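Local coordinates for HupZ (Streptococcus sp. 'group A', PDB 5ESC), which degrades heme in vitro and is a dimeric split-barrel protein of the pyridoxamine 5'-phosphate oxidase family, at residues T3-D8 / R71-R76; L14-T19 / P26-K31; I43-T48 / G99-P104; R76-A81 / R114-Q119; T80-T85 / V107-V112. All coordinates share one frame; numbering follows the deposited sequence.

Contact 1: residues T3-D8 / R71-R76; sequences TQEMKD and RLLGYR
Met6, on helix 4-12, lies over the ring of Tyr75, on strand 73-84. Its CG stands 3.7 Å from the centroid of the Tyr75 ring, only 5° off the ring normal, a CH-pi contact over the middle of the face. The sulfur follows at a greater distance. Met6 SD is 4.8 Å from the Tyr75 ring centroid, a Met-aromatic contact. The methionine chain runs on extended beyond CG (chi2 172°), which carries CE to the CE1 side of the ring.

The two elements meet at about a right angle, so the first turn of the N-terminal helix packs across a strand of the split-barrel sheet. Ile115 of strand 106-117 touches both Met6 and Tyr75.

The carboxylate of Glu5 lies near the hydroxyl end of the ring. Glu5 OE2 is 2.9 Å from Tyr75 OH, with the carboxylate turned 58° from the ring plane. The same oxygen lies against the side chain of Leu73, 3.5 Å from its CD2.

Within the helix start, Thr3 is the N-cap and forms a capping box with Met6. Met6 N donates to Thr3 OG1 at 3.2 Å. Thr3 N makes a weak bond to Met6 SD.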
# COMPACT_ATOMS: atom_id res chain seq x y z
N THR A 3 0.16 -3.81 20.48
CA THR A 3 1.12 -4.64 21.15
C THR A 3 2.53 -4.17 20.82
O THR A 3 2.75 -3.38 19.87
CB THR A 3 0.93 -6.04 20.64
OG1 THR A 3 1.22 -6.05 19.22
CG2 THR A 3 -0.53 -6.48 20.89
N GLN A 4 3.49 -4.67 21.58
CA GLN A 4 4.87 -4.30 21.39
C GLN A 4 5.32 -4.69 19.97
O GLN A 4 6.02 -3.89 19.30
CB GLN A 4 5.76 -4.91 22.52
CG GLN A 4 7.24 -4.54 22.46
CD GLN A 4 7.47 -3.05 22.59
OE1 GLN A 4 6.86 -2.38 23.44
NE2 GLN A 4 8.34 -2.50 21.75
N GLU A 5 4.90 -5.87 19.49
CA GLU A 5 5.21 -6.32 18.11
C GLU A 5 4.69 -5.26 17.12
O GLU A 5 5.45 -4.80 16.29
CB GLU A 5 4.62 -7.71 17.78
CG GLU A 5 5.00 -8.31 16.39
CD GLU A 5 4.21 -9.59 16.04
OE1 GLU A 5 3.87 -10.36 16.97
OE2 GLU A 5 3.91 -9.81 14.84
N MET A 6 3.43 -4.85 17.28
CA MET A 6 2.86 -3.71 16.50
C MET A 6 3.79 -2.52 16.56
O MET A 6 4.08 -2.00 15.52
CB MET A 6 1.45 -3.29 16.92
CG MET A 6 0.36 -4.24 16.44
SD MET A 6 -1.23 -3.83 17.12
CE MET A 6 -2.26 -5.30 17.16
N LYS A 7 4.30 -2.13 17.73
CA LYS A 7 5.15 -0.92 17.86
C LYS A 7 6.47 -1.09 17.18
O LYS A 7 6.99 -0.12 16.63
CB LYS A 7 5.40 -0.46 19.31
CG LYS A 7 4.13 -0.05 20.00
CD LYS A 7 4.40 0.31 21.46
CE LYS A 7 3.12 0.37 22.31
NZ LYS A 7 3.46 0.38 23.79
N ASP A 8 6.99 -2.32 17.17
CA ASP A 8 8.31 -2.58 16.58
C ASP A 8 8.26 -2.41 15.09
O ASP A 8 9.16 -1.83 14.52
CB ASP A 8 8.80 -4.00 16.87
CG ASP A 8 9.03 -4.26 18.35
OD1 ASP A 8 9.21 -3.30 19.17
OD2 ASP A 8 9.00 -5.47 18.67
N ARG A 71 10.82 -11.14 8.68
CA ARG A 71 10.20 -12.02 9.71
C ARG A 71 8.81 -12.48 9.28
O ARG A 71 8.16 -13.21 10.00
CB ARG A 71 10.19 -11.35 11.08
CG ARG A 71 11.59 -11.15 11.61
CD ARG A 71 11.65 -10.59 13.02
NE ARG A 71 13.06 -10.41 13.40
CZ ARG A 71 13.51 -9.88 14.55
NH1 ARG A 71 12.66 -9.43 15.49
NH2 ARG A 71 14.83 -9.79 14.78
N LEU A 72 8.40 -12.06 8.08
CA LEU A 72 7.07 -12.30 7.54
C LEU A 72 5.95 -11.88 8.56
O LEU A 72 5.05 -12.64 8.89
CB LEU A 72 6.96 -13.76 7.07
CG LEU A 72 7.92 -14.32 5.98
CD1 LEU A 72 7.90 -15.86 6.03
CD2 LEU A 72 7.56 -13.83 4.57
N LEU A 73 6.09 -10.67 9.10
CA LEU A 73 5.13 -10.12 10.06
C LEU A 73 4.51 -8.86 9.40
O LEU A 73 5.13 -8.25 8.53
CB LEU A 73 5.85 -9.74 11.33
CG LEU A 73 6.49 -10.90 12.15
CD1 LEU A 73 7.29 -10.36 13.33
CD2 LEU A 73 5.46 -11.94 12.61
N GLY A 74 3.30 -8.49 9.82
CA GLY A 74 2.70 -7.26 9.38
C GLY A 74 1.33 -7.00 9.90
O GLY A 74 0.63 -7.93 10.41
N TYR A 75 0.93 -5.74 9.81
CA TYR A 75 -0.39 -5.32 10.29
C TYR A 75 -0.96 -4.30 9.37
O TYR A 75 -0.22 -3.49 8.76
CB TYR A 75 -0.28 -4.73 11.68
CG TYR A 75 0.12 -5.74 12.74
CD1 TYR A 75 -0.85 -6.56 13.39
CD2 TYR A 75 1.45 -5.87 13.10
CE1 TYR A 75 -0.45 -7.50 14.33
CE2 TYR A 75 1.87 -6.80 14.03
CZ TYR A 75 0.92 -7.59 14.65
OH TYR A 75 1.40 -8.45 15.56
N ARG A 76 -2.27 -4.30 9.30
CA ARG A 76 -3.04 -3.34 8.52
C ARG A 76 -3.95 -2.58 9.53
O ARG A 76 -4.70 -3.23 10.29
CB ARG A 76 -3.88 -4.11 7.47
CG ARG A 76 -4.94 -3.29 6.70
CD ARG A 76 -5.48 -4.02 5.45
NE ARG A 76 -6.18 -5.23 5.83
CZ ARG A 76 -7.49 -5.35 5.94
NH1 ARG A 76 -8.31 -4.35 5.62
NH2 ARG A 76 -8.02 -6.50 6.34

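Contact 2: residues L14-T19 / P26-K31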
# COMPACT_ATOMS: atom_id res chain seq x y z
N LEU A 14 8.32 0.96 6.87
CA LEU A 14 7.66 2.02 6.15
C LEU A 14 6.13 1.84 6.09
O LEU A 14 5.61 0.81 5.56
CB LEU A 14 8.17 2.04 4.71
CG LEU A 14 7.79 3.20 3.81
CD1 LEU A 14 8.05 4.47 4.59
CD2 LEU A 14 8.58 3.22 2.52
N ALA A 15 5.43 2.87 6.52
CA ALA A 15 3.94 2.93 6.43
C ALA A 15 3.56 3.04 4.98
O ALA A 15 4.01 3.96 4.29
CB ALA A 15 3.43 4.13 7.18
N MET A 16 2.84 2.08 4.49
CA MET A 16 2.22 2.24 3.18
C MET A 16 0.73 2.55 3.36
O MET A 16 -0.05 1.81 4.09
CB MET A 16 2.47 0.98 2.30
CG MET A 16 3.95 0.69 2.11
SD MET A 16 4.75 1.87 1.02
CE MET A 16 3.54 2.18 -0.25
N VAL A 17 0.29 3.61 2.68
CA VAL A 17 -1.05 4.19 2.89
C VAL A 17 -1.90 4.11 1.69
O VAL A 17 -1.53 4.57 0.62
CB VAL A 17 -0.97 5.67 3.36
CG1 VAL A 17 -2.39 6.27 3.47
CG2 VAL A 17 -0.08 5.79 4.63
N ALA A 18 -3.09 3.52 1.84
CA ALA A 18 -4.05 3.47 0.81
C ALA A 18 -5.29 4.35 1.08
O ALA A 18 -5.88 4.27 2.21
CB ALA A 18 -4.53 2.00 0.60
N THR A 19 -5.76 5.08 0.08
CA THR A 19 -6.95 5.94 0.23
C THR A 19 -7.75 5.74 -1.05
O THR A 19 -7.31 4.98 -1.94
CB THR A 19 -6.53 7.42 0.42
OG1 THR A 19 -5.66 7.80 -0.67
CG2 THR A 19 -5.86 7.67 1.81
N PRO A 26 -8.55 3.70 -6.16
CA PRO A 26 -7.62 3.53 -5.02
C PRO A 26 -6.33 4.26 -5.28
O PRO A 26 -5.90 4.34 -6.44
CB PRO A 26 -7.38 2.02 -5.02
CG PRO A 26 -7.44 1.67 -6.47
CD PRO A 26 -8.56 2.52 -7.02
N ASN A 27 -5.69 4.81 -4.24
CA ASN A 27 -4.34 5.41 -4.34
C ASN A 27 -3.44 4.78 -3.23
O ASN A 27 -3.90 4.33 -2.18
CB ASN A 27 -4.38 6.91 -4.15
CG ASN A 27 -2.98 7.58 -4.24
OD1 ASN A 27 -2.44 7.67 -5.32
ND2 ASN A 27 -2.39 8.03 -3.08
N ILE A 28 -2.16 4.67 -3.53
CA ILE A 28 -1.23 4.09 -2.67
C ILE A 28 0.02 4.95 -2.64
O ILE A 28 0.42 5.47 -3.70
CB ILE A 28 -0.92 2.61 -3.10
CG1 ILE A 28 -0.21 1.94 -1.92
CG2 ILE A 28 -0.12 2.51 -4.41
CD1 ILE A 28 -0.09 0.43 -2.07
N GLY A 29 0.58 5.17 -1.47
CA GLY A 29 1.86 5.83 -1.37
C GLY A 29 2.49 5.65 0.03
O GLY A 29 1.75 5.37 0.99
N PRO A 30 3.82 5.78 0.14
CA PRO A 30 4.54 5.64 1.40
C PRO A 30 4.42 6.95 2.25
O PRO A 30 4.35 8.07 1.69
CB PRO A 30 6.00 5.49 0.92
CG PRO A 30 6.06 6.29 -0.34
CD PRO A 30 4.72 6.14 -0.98
N LYS A 31 4.44 6.84 3.58
CA LYS A 31 4.51 8.01 4.45
C LYS A 31 5.56 7.70 5.49
O LYS A 31 5.26 7.07 6.55
CB LYS A 31 3.13 8.37 5.08
CG LYS A 31 2.02 8.90 4.16
CD LYS A 31 2.43 10.21 3.48
CE LYS A 31 1.42 10.74 2.48
NZ LYS A 31 1.91 12.14 2.11
O HOH W 1 6.82 4.85 8.03
O HOH W 2 -2.99 7.04 -0.36
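Strands 15-20 and 26-31 form an antiparallel beta hairpin at one end of the split-barrel sheet, and the Val17-Gly29 and Thr19-Asn27 pairs are joined by backbone hydrogen bonds in both directions. Val17 N to Gly29 O measures 2.8 Å, and Asn27 N to Thr19 O is also 2.8 Å. Ala18-Ile28, between them, and Met16-Pro30, on the far side of Val17-Gly29, are non-hydrogen-bonded pairs. Here CA-H...O contacts take over, such as Ala18 CA to Asn27 O at 3.1 Å.

On one face, Met16 is bent at chi2 (-73°) and chi3 (-39°). The bends lay its sulfur beside Pro30 CB, with SD and CB 3.8 Å apart, and bring CE over the Gly29-Pro30 peptide. Leu14 runs alongside Pro30 from the same side. This face meets the second subunit, where Ile28 packs on Ile28 of that chain.

The other face holds Val17, Thr19, Asn27 and Lys31. Val17 CG2 rests on Lys31 CG at 3.8 Å. Thr19 OG1 is hydrogen-bonded to Asn55 of helix 51-59. It also meets a water that bridges the two strands: water 2 donates to Val17 O at 3.0 Å, accepts from Asn27 ND2, and lies 2.8 Å from Thr19 OG1.

Contact 3: residues I43-T48 / G99-P104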
# COMPACT_ATOMS: atom_id res chain seq x y z
N ILE A 43 -0.18 9.91 13.51
CA ILE A 43 -0.08 11.18 12.86
C ILE A 43 0.99 11.03 11.79
O ILE A 43 1.84 10.13 11.91
CB ILE A 43 0.20 12.42 13.79
CG1 ILE A 43 1.47 12.29 14.70
CG2 ILE A 43 -1.08 12.77 14.65
CD1 ILE A 43 1.99 13.58 15.18
N TYR A 44 0.98 11.91 10.79
CA TYR A 44 2.07 11.98 9.82
C TYR A 44 2.26 13.44 9.42
O TYR A 44 1.33 14.22 9.53
CB TYR A 44 1.87 11.05 8.59
CG TYR A 44 0.93 11.56 7.49
CD1 TYR A 44 -0.41 11.29 7.52
CD2 TYR A 44 1.42 12.29 6.42
CE1 TYR A 44 -1.29 11.75 6.52
CE2 TYR A 44 0.54 12.75 5.38
CZ TYR A 44 -0.81 12.46 5.47
OH TYR A 44 -1.72 12.85 4.52
N ASN A 45 3.42 13.80 8.93
CA ASN A 45 3.65 15.16 8.43
C ASN A 45 3.27 15.26 6.93
O ASN A 45 3.84 14.51 6.14
CB ASN A 45 5.11 15.49 8.60
CG ASN A 45 5.44 15.92 9.96
OD1 ASN A 45 5.05 15.27 10.91
ND2 ASN A 45 6.21 17.03 10.10
N GLU A 46 2.35 16.13 6.54
CA GLU A 46 1.88 16.21 5.18
C GLU A 46 2.63 17.38 4.57
O GLU A 46 2.40 18.51 4.96
CB GLU A 46 0.39 16.55 5.12
CG GLU A 46 -0.12 16.72 3.71
CD GLU A 46 0.30 15.58 2.79
OE1 GLU A 46 1.34 15.74 2.13
OE2 GLU A 46 -0.39 14.49 2.80
N ASN A 47 3.49 17.14 3.63
CA ASN A 47 4.33 18.21 3.07
C ASN A 47 3.84 18.58 1.68
O ASN A 47 4.46 19.39 1.00
CB ASN A 47 5.78 17.74 3.00
CG ASN A 47 6.39 17.48 4.38
OD1 ASN A 47 6.04 18.15 5.34
ND2 ASN A 47 7.22 16.44 4.49
N THR A 48 2.75 17.98 1.23
CA THR A 48 2.34 18.10 -0.16
C THR A 48 0.83 18.47 -0.23
O THR A 48 0.13 18.55 0.79
CB THR A 48 2.54 16.71 -0.89
OG1 THR A 48 1.49 15.79 -0.49
CG2 THR A 48 3.89 16.07 -0.58
N GLY A 99 15.15 19.28 11.95
CA GLY A 99 16.28 18.37 11.86
C GLY A 99 15.95 17.17 11.01
O GLY A 99 16.81 16.31 10.80
N ARG A 100 14.71 17.04 10.51
CA ARG A 100 14.35 15.85 9.73
C ARG A 100 13.89 16.19 8.34
O ARG A 100 14.30 15.52 7.41
CB ARG A 100 13.25 14.99 10.41
CG ARG A 100 13.56 14.32 11.74
CD ARG A 100 12.42 13.37 12.17
NE ARG A 100 12.73 12.60 13.38
CZ ARG A 100 12.70 13.07 14.63
NH1 ARG A 100 12.33 14.31 14.90
NH2 ARG A 100 13.02 12.28 15.65
N MET A 101 13.00 17.16 8.16
CA MET A 101 12.49 17.49 6.82
C MET A 101 12.05 18.94 6.83
O MET A 101 12.25 19.61 7.82
CB MET A 101 11.35 16.50 6.47
CG MET A 101 10.35 16.29 7.60
SD MET A 101 8.97 15.18 7.17
CE MET A 101 9.80 13.61 7.03
N GLY A 102 11.46 19.45 5.77
CA GLY A 102 10.86 20.81 5.77
C GLY A 102 9.64 20.97 6.73
O GLY A 102 9.16 20.01 7.35
N VAL A 103 9.21 22.20 6.86
CA VAL A 103 8.07 22.58 7.68
C VAL A 103 6.80 21.93 7.10
O VAL A 103 6.54 22.03 5.92
CB VAL A 103 7.86 24.07 7.68
CG1 VAL A 103 6.78 24.46 8.69
CG2 VAL A 103 9.20 24.78 8.00
N PRO A 104 6.00 21.26 7.95
CA PRO A 104 4.84 20.63 7.27
C PRO A 104 3.85 21.64 6.76
O PRO A 104 3.63 22.60 7.41
CB PRO A 104 4.21 19.74 8.37
CG PRO A 104 4.65 20.38 9.61
CD PRO A 104 6.03 20.97 9.38
O HOH W 3 7.24 18.18 7.70
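Asn45, near the end of strand 41-46, and Asn47, just beyond it, meet Pro104 and Met101 of the loop that follows helix 88-97. The tight part lies around Pro104. Asn45 ND2 sits 3.7 Å from Pro104 CG, and Asn47 OD1 comes to 3.4 Å from Pro104 CA. The amide of Asn45 is fixed from both ends: ND2 donates to Ala93 O of the helix, and OD1 accepts from Arg35.

Toward the exposed part of the loop the contact is looser. Met101 reaches across with a single atom, SD, which takes a weak hydrogen bond from Asn47 ND2 at 3.4 Å. Met101 CG is placed between the backbone N and the carbonyl carbon (chi1 46°), which turns the sulfur toward the asparagines.

Gly102, which is exposed, is joined through water. Water 3 accepts from Asn45 ND2 at 2.9 Å and donates to Asn47 OD1 at 2.6 Å and to Gly102 O at 2.7 Å. The three bonds bridge both asparagines to the loop backbone.

Pro104 O also accepts from Tyr90 of helix 88-97. The contact joins a helix-to-strand connection of the split barrel to strand 41-46; the connection leads into strand 106-117, the sheet neighbour of strand 41-46.

Contact 4: residues R76-A81 / R114-Q119; sequences RFVGTA and RIFNLQ
The antiparallel pairing of strands 73-84 and 106-117, in the middle of the split-barrel sheet, brings Arg76 and Phe116 together on one face. The guanidinium lies flat over one face of the Phe116 ring, their planes 4° apart. Arg76 NH2 is 3.2 Å from Phe116 CD2, offset toward the rim of the ring. The Arg76 chain leaves extended and then bends at chi3 (64°), which swings the group over the ring. Its NH1 forms a salt bridge with Glu63 of strand 61-68, which would help to hold the guanidinium in this orientation.

Val78 lies next along this face. Its CG2 meets the Phe116 ring at the edge, 3.9 Å from CE2. Its CG1 packs over one face of the Arg114 guanidinium, 3.8 Å from Arg114 NH1.

The strand pairing is regular. Arg76 and Phe116 exchange two backbone hydrogen bonds, and Val78 N donates to Arg114 O at 2.8 Å. The second subunit of the dimer reaches this face, with its Asn27 on Arg76 and its Gln25 on Val78.

On the other face, Phe77 and Ile115 run side by side, with Phe77 CD2 and Ile115 CG1 3.7 Å apart. Ile2 from the chain start touches both.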
# COMPACT_ATOMS: atom_id res chain seq x y z
N ARG A 76 -2.27 -4.30 9.30
CA ARG A 76 -3.04 -3.34 8.52
C ARG A 76 -3.95 -2.58 9.53
O ARG A 76 -4.70 -3.23 10.29
CB ARG A 76 -3.88 -4.11 7.47
CG ARG A 76 -4.94 -3.29 6.70
CD ARG A 76 -5.48 -4.02 5.45
NE ARG A 76 -6.18 -5.23 5.83
CZ ARG A 76 -7.49 -5.35 5.94
NH1 ARG A 76 -8.31 -4.35 5.62
NH2 ARG A 76 -8.02 -6.50 6.34
N PHE A 77 -3.82 -1.25 9.58
CA PHE A 77 -4.62 -0.38 10.46
C PHE A 77 -5.69 0.31 9.58
O PHE A 77 -5.40 1.03 8.55
CB PHE A 77 -3.72 0.62 11.16
CG PHE A 77 -2.66 -0.01 11.98
CD1 PHE A 77 -1.50 -0.48 11.41
CD2 PHE A 77 -2.84 -0.22 13.34
CE1 PHE A 77 -0.54 -1.15 12.14
CE2 PHE A 77 -1.86 -0.84 14.11
CZ PHE A 77 -0.70 -1.33 13.50
N VAL A 78 -6.94 0.13 9.94
CA VAL A 78 -8.01 0.71 9.20
C VAL A 78 -8.69 1.79 9.99
O VAL A 78 -8.98 1.55 11.19
CB VAL A 78 -9.08 -0.32 8.80
CG1 VAL A 78 -10.21 0.33 7.98
CG2 VAL A 78 -8.46 -1.46 8.00
N GLY A 79 -9.04 2.91 9.36
CA GLY A 79 -9.81 3.94 10.10
C GLY A 79 -10.21 5.12 9.28
O GLY A 79 -10.36 4.98 8.02
N THR A 80 -10.43 6.25 9.94
CA THR A 80 -10.82 7.47 9.31
C THR A 80 -9.79 8.55 9.66
O THR A 80 -9.28 8.54 10.77
CB THR A 80 -12.25 7.91 9.74
OG1 THR A 80 -12.68 8.96 8.87
CG2 THR A 80 -12.32 8.43 11.20
N ALA A 81 -9.48 9.40 8.70
CA ALA A 81 -8.44 10.40 8.80
C ALA A 81 -8.90 11.81 8.57
O ALA A 81 -9.97 12.03 7.93
CB ALA A 81 -7.28 10.06 7.87
N ARG A 114 -10.00 -0.40 13.31
CA ARG A 114 -9.67 -1.82 13.36
C ARG A 114 -8.27 -2.12 12.93
O ARG A 114 -7.64 -1.31 12.20
CB ARG A 114 -10.64 -2.65 12.58
CG ARG A 114 -11.45 -1.95 11.58
CD ARG A 114 -12.91 -2.32 11.56
NE ARG A 114 -13.27 -2.27 10.15
CZ ARG A 114 -13.47 -1.16 9.42
NH1 ARG A 114 -13.41 0.07 9.96
NH2 ARG A 114 -13.76 -1.29 8.12
N ILE A 115 -7.76 -3.24 13.42
CA ILE A 115 -6.42 -3.71 13.15
C ILE A 115 -6.50 -5.19 12.68
O ILE A 115 -7.33 -5.98 13.19
CB ILE A 115 -5.52 -3.58 14.36
CG1 ILE A 115 -5.56 -2.15 14.93
CG2 ILE A 115 -4.11 -4.08 13.97
CD1 ILE A 115 -4.95 -2.01 16.32
N PHE A 116 -5.71 -5.52 11.65
CA PHE A 116 -5.67 -6.90 11.04
C PHE A 116 -4.25 -7.33 10.96
O PHE A 116 -3.37 -6.53 10.69
CB PHE A 116 -6.31 -6.93 9.65
CG PHE A 116 -7.77 -6.55 9.65
CD1 PHE A 116 -8.75 -7.48 10.03
CD2 PHE A 116 -8.17 -5.28 9.34
CE1 PHE A 116 -10.10 -7.13 10.04
CE2 PHE A 116 -9.52 -4.92 9.34
CZ PHE A 116 -10.49 -5.83 9.69
N ASN A 117 -4.01 -8.59 11.32
CA ASN A 117 -2.68 -9.14 11.33
C ASN A 117 -2.50 -9.57 9.88
O ASN A 117 -3.42 -10.12 9.32
CB ASN A 117 -2.60 -10.35 12.31
CG ASN A 117 -1.17 -10.66 12.82
OD1 ASN A 117 -0.21 -10.81 12.03
ND2 ASN A 117 -1.03 -10.80 14.16
N LEU A 118 -1.35 -9.27 9.26
CA LEU A 118 -1.07 -9.79 7.90
C LEU A 118 -0.18 -11.05 8.00
O LEU A 118 0.36 -11.48 7.00
CB LEU A 118 -0.42 -8.76 6.99
CG LEU A 118 -1.10 -7.41 6.81
CD1 LEU A 118 -0.07 -6.46 6.24
CD2 LEU A 118 -2.36 -7.43 5.96
N GLN A 119 0.02 -11.57 9.23
CA GLN A 119 0.57 -12.94 9.52
C GLN A 119 1.96 -13.25 8.94
O GLN A 119 2.09 -13.83 7.84
CB GLN A 119 -0.47 -14.02 9.15
CG GLN A 119 -1.70 -14.02 10.08
CD GLN A 119 -2.98 -14.54 9.42
OE1 GLN A 119 -3.59 -13.86 8.58
NE2 GLN A 119 -3.38 -15.75 9.79

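Contact 5: residues T80-T85 / V107-V112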
# COMPACT_ATOMS: atom_id res chain seq x y z
N THR A 80 -10.43 6.25 9.94
CA THR A 80 -10.82 7.47 9.31
C THR A 80 -9.79 8.55 9.66
O THR A 80 -9.28 8.54 10.77
CB THR A 80 -12.25 7.91 9.74
OG1 THR A 80 -12.68 8.96 8.87
CG2 THR A 80 -12.32 8.43 11.20
N ALA A 81 -9.48 9.40 8.70
CA ALA A 81 -8.44 10.40 8.80
C ALA A 81 -8.90 11.81 8.57
O ALA A 81 -9.97 12.03 7.93
CB ALA A 81 -7.28 10.06 7.87
N GLU A 82 -8.14 12.79 9.06
CA GLU A 82 -8.44 14.19 8.86
C GLU A 82 -7.13 14.88 8.70
O GLU A 82 -6.10 14.37 9.14
CB GLU A 82 -9.18 14.82 10.07
CG GLU A 82 -8.75 14.39 11.45
CD GLU A 82 -9.44 15.18 12.59
OE1 GLU A 82 -9.54 14.60 13.72
OE2 GLU A 82 -9.88 16.37 12.36
N ILE A 83 -7.18 16.07 8.14
CA ILE A 83 -6.01 16.89 7.93
C ILE A 83 -6.24 18.16 8.78
O ILE A 83 -7.35 18.69 8.76
CB ILE A 83 -5.86 17.29 6.45
CG1 ILE A 83 -5.70 16.08 5.60
CG2 ILE A 83 -4.69 18.26 6.25
CD1 ILE A 83 -4.34 15.35 5.72
N GLN A 84 -5.24 18.61 9.56
CA GLN A 84 -5.32 19.79 10.34
C GLN A 84 -4.11 20.70 9.99
O GLN A 84 -3.00 20.21 9.69
CB GLN A 84 -5.45 19.58 11.83
CG GLN A 84 -6.78 18.88 12.23
CD GLN A 84 -6.92 18.67 13.71
OE1 GLN A 84 -6.09 19.12 14.45
NE2 GLN A 84 -7.93 17.96 14.13
N THR A 85 -4.33 21.98 10.06
CA THR A 85 -3.25 22.94 9.75
C THR A 85 -2.92 23.88 10.94
O THR A 85 -2.11 24.79 10.81
CB THR A 85 -3.63 23.72 8.52
OG1 THR A 85 -4.87 24.40 8.75
CG2 THR A 85 -3.74 22.82 7.24
N VAL A 107 -0.85 18.40 9.20
CA VAL A 107 -0.66 17.12 9.81
C VAL A 107 -1.86 16.20 9.45
O VAL A 107 -3.00 16.66 9.43
CB VAL A 107 -0.50 17.27 11.37
CG1 VAL A 107 -1.70 17.93 12.08
CG2 VAL A 107 -0.06 15.94 12.01
N GLY A 108 -1.60 14.95 9.14
CA GLY A 108 -2.62 13.95 8.88
C GLY A 108 -2.83 13.23 10.22
O GLY A 108 -1.86 12.90 10.88
N ILE A 109 -4.07 12.93 10.61
CA ILE A 109 -4.30 12.33 11.89
C ILE A 109 -5.21 11.14 11.60
O ILE A 109 -6.26 11.37 10.96
CB ILE A 109 -5.05 13.26 12.75
CG1 ILE A 109 -4.19 14.45 13.17
CG2 ILE A 109 -5.38 12.59 14.13
CD1 ILE A 109 -5.07 15.65 13.08
N ILE A 110 -4.84 9.93 11.99
CA ILE A 110 -5.58 8.75 11.57
C ILE A 110 -6.17 8.21 12.86
O ILE A 110 -5.42 7.85 13.73
CB ILE A 110 -4.69 7.71 10.92
CG1 ILE A 110 -4.13 8.17 9.55
CG2 ILE A 110 -5.38 6.41 10.61
CD1 ILE A 110 -3.11 9.25 9.60
N HIS A 111 -7.47 8.08 12.88
CA HIS A 111 -8.23 7.48 13.99
C HIS A 111 -8.45 6.00 13.68
O HIS A 111 -9.22 5.64 12.80
CB HIS A 111 -9.55 8.22 14.17
CG HIS A 111 -9.37 9.69 14.38
ND1 HIS A 111 -8.92 10.22 15.56
CD2 HIS A 111 -9.55 10.74 13.55
CE1 HIS A 111 -8.85 11.53 15.47
NE2 HIS A 111 -9.21 11.87 14.25
N VAL A 112 -7.70 5.18 14.36
CA VAL A 112 -7.69 3.78 14.12
C VAL A 112 -8.99 3.12 14.63
O VAL A 112 -9.39 3.31 15.78
CB VAL A 112 -6.46 3.11 14.71
CG1 VAL A 112 -6.59 1.59 14.63
CG2 VAL A 112 -5.23 3.55 13.97
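Glu82 reaches from strand 73-84 to His111 on strand 106-117. Its CB starts on the face shared with Ile109. Glu82 CG already lies 3.8 Å from His111 NE2 and beside Ile109. CG is set between the backbone N and the carbonyl carbon (chi1 38°), and the chain then extends toward the histidine. CD follows in the plane of the His111 ring, at its edge. At the tip, OE1 accepts from His111 NE2 at 2.8 Å with an N-H...O angle of 163°. It uses its anti lone pair, and the carboxylate is turned 44° from the ring. The other oxygen, OE2, is met from above the carboxylate plane by Gln84 NE2 at 3.1 Å. Each carboxylate oxygen therefore has a donor, which would steady the group.

Beneath these side chains the two strands form an antiparallel pair of the split-barrel sheet. Thr80-His111, Glu82-Ile109 and Gln84-Val107 are the hydrogen-bonded pairs, each with backbone hydrogen bonds both ways.

Gln84 lays its amide against Ile109, with CD 3.6 Å from Ile109 CD1. Tyr89 of helix 88-97 touches both residues.

The opposite face is apolar. Ala81 CB meets Ile110 CG1 at 4.0 Å, and Ile83 CD1 lies 3.9 Å from Gly108 CA. Ile56 of helix 51-59 covers Ala81 and Ile83.

How the contacts relate
All five contacts build on one antiparallel sheet. Contacts 4 and 5 are two parts of the same strand pair, 73-84 with 106-117, and their centres are about 15 Å apart. Contact 1 shares Arg76 with contact 4 and is joined to it by a probable hydrogen bond from Leu118 N to Gly74 O, 2.7 Å. Contact 3 reaches contact 5 through Tyr44 N and Gly108 O, 3.0 Å apart. Contacts 2 and 3 meet where Lys31 NZ lies 3.4 Å from Glu46 OE2, a weak ion pair. Contacts 1, 2 and 4 touch the second subunit. Contacts 1 and 3 are far apart, with centres about 24 Å from each other.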